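Local coordinates for putative GAF sensor protein (Burkholderia vietnamiensis, PDB 5HL6) that probably reduces free L-methionine-(R)-S-oxide back to methionine, at residues E36-D40 with L41-A45. Numbering follows the deposited sequence.
Sequences ESEPD and LIANA
Asp40 caps the N-terminus of helix 41-55 by turning its carboxylate back onto the first turn: Asp40 OD2 accepts from Ala43 N at 2.9 Å through its anti lone pair, with an N-H...O angle of 160°. The first torsion, with CG anti to the backbone N (chi1 -170°), swings the carboxylate beside the carbonyl carbon, toward the start of the helix. One residue on, the backbone helix bond runs from Asn44 N to Asp40 O at 3.1 Å.

The side chain of Asn44 reaches back along the loop that joins helix 20-35 to helix 41-55 in the GAF domain. Asn44 ND2 donates to Glu38 O at 2.9 Å; the acceptor lies almost in the amide plane, whereas the donor stands 41° above the plane of the Glu38 carbonyl. Asn44 ND2 also donates to a water that in turn donates to Pro39 O, while Asn44 OD1 rests 3.4 Å from Glu38 CB.

Glu38, its chain bent at chi2, bonds the backbone two residues on: Glu38 OE2 accepts from Asp40 N at 2.8 Å on its anti side, somewhat out of the carboxylate plane. Its OE1 forms a salt bridge with Arg85 of the second subunit, and Glu38 O also accepts a hydrogen bond from Lys172 NZ of helix 152-176. One loop side chain thus bonds the helix backbone and one helix side chain the loop backbone, and the capping carboxylate is probably stabilised by the positive end of the helix dipole.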
loop_
_atom_site.group_PDB
_atom_site.type_symbol
_atom_site.label_atom_id
_atom_site.label_comp_id
_atom_site.label_asym_id
_atom_site.label_seq_id
_atom_site.Cartn_x
_atom_site.Cartn_y
_atom_site.Cartn_z
ATOM N N GLU B 36 9.980 -13.077 -4.425
ATOM C CA GLU B 36 11.161 -13.931 -4.276
ATOM C C GLU B 36 12.478 -13.171 -4.430
ATOM O O GLU B 36 13.421 -13.367 -3.652
ATOM C CB GLU B 36 11.107 -15.066 -5.303
ATOM C CG GLU B 36 10.806 -16.433 -4.732
ATOM C CD GLU B 36 10.680 -17.490 -5.817
ATOM O OE1 GLU B 36 10.666 -17.120 -7.012
ATOM O OE2 GLU B 36 10.592 -18.690 -5.474
ATOM N N SER B 37 12.590 -12.346 -5.462
ATOM C CA SER B 37 13.878 -11.765 -5.805
ATOM C C SER B 37 14.016 -10.296 -5.406
ATOM O O SER B 37 15.091 -9.728 -5.591
ATOM C CB SER B 37 14.139 -11.924 -7.306
ATOM O OG SER B 37 13.133 -11.265 -8.052
ATOM N N GLU B 38 12.971 -9.667 -4.860
ATOM C CA GLU B 38 13.090 -8.283 -4.421
ATOM C C GLU B 38 13.581 -8.253 -2.978
ATOM O O GLU B 38 12.945 -8.862 -2.105
ATOM C CB GLU B 38 11.756 -7.554 -4.539
ATOM C CG GLU B 38 11.740 -6.187 -3.864
ATOM C CD GLU B 38 12.863 -5.286 -4.330
ATOM O OE1 GLU B 38 13.113 -5.200 -5.555
ATOM O OE2 GLU B 38 13.520 -4.673 -3.466
ATOM N N PRO B 39 14.684 -7.565 -2.674
ATOM C CA PRO B 39 15.183 -7.569 -1.292
ATOM C C PRO B 39 14.378 -6.704 -0.333
ATOM O O PRO B 39 14.344 -7.001 0.864
ATOM C CB PRO B 39 16.620 -7.046 -1.436
ATOM C CG PRO B 39 16.625 -6.299 -2.712
ATOM C CD PRO B 39 15.674 -7.020 -3.614
ATOM N N ASP B 40 13.728 -5.644 -0.825
ATOM C CA ASP B 40 13.146 -4.643 0.061
ATOM C C ASP B 40 11.844 -5.141 0.681
ATOM O O ASP B 40 10.891 -5.478 -0.031
ATOM C CB ASP B 40 12.907 -3.331 -0.680
ATOM C CG ASP B 40 12.539 -2.212 0.266
ATOM O OD1 ASP B 40 13.472 -1.571 0.799
ATOM O OD2 ASP B 40 11.325 -1.993 0.484
ATOM N N LEU B 41 11.797 -5.136 2.016
ATOM C CA LEU B 41 10.677 -5.721 2.747
ATOM C C LEU B 41 9.409 -4.891 2.578
ATOM O O LEU B 41 8.321 -5.438 2.381
ATOM C CB LEU B 41 11.042 -5.836 4.223
ATOM C CG LEU B 41 9.905 -6.335 5.122
ATOM C CD1 LEU B 41 9.477 -7.740 4.691
ATOM C CD2 LEU B 41 10.310 -6.313 6.604
ATOM N N ILE B 42 9.535 -3.569 2.635
ATOM C CA ILE B 42 8.361 -2.709 2.514
ATOM C C ILE B 42 7.771 -2.810 1.112
ATOM O O ILE B 42 6.550 -2.877 0.946
ATOM C CB ILE B 42 8.734 -1.267 2.897
ATOM C CG1 ILE B 42 9.029 -1.197 4.396
ATOM C CG2 ILE B 42 7.615 -0.277 2.516
ATOM C CD1 ILE B 42 7.829 -1.566 5.250
ATOM N N ALA B 43 8.630 -2.881 0.085
ATOM C CA ALA B 43 8.148 -3.086 -1.279
ATOM C C ALA B 43 7.374 -4.394 -1.389
ATOM O O ALA B 43 6.298 -4.447 -2.000
ATOM C CB ALA B 43 9.329 -3.091 -2.267
ATOM N N ASN B 44 7.918 -5.473 -0.822
ATOM C CA ASN B 44 7.218 -6.752 -0.888
ATOM C C ASN B 44 5.897 -6.704 -0.128
ATOM O O ASN B 44 4.889 -7.242 -0.598
ATOM C CB ASN B 44 8.117 -7.878 -0.366
ATOM C CG ASN B 44 9.233 -8.200 -1.333
ATOM O OD1 ASN B 44 9.042 -8.128 -2.551
ATOM N ND2 ASN B 44 10.401 -8.530 -0.809
ATOM N N ALA B 45 5.876 -6.052 1.038
ATOM C CA ALA B 45 4.624 -5.903 1.779
ATOM C C ALA B 45 3.594 -5.109 0.979
ATOM O O ALA B 45 2.424 -5.495 0.907
ATOM C CB ALA B 45 4.887 -5.236 3.130
HETATM O O HOH W 1 12.094 -8.653 1.616
#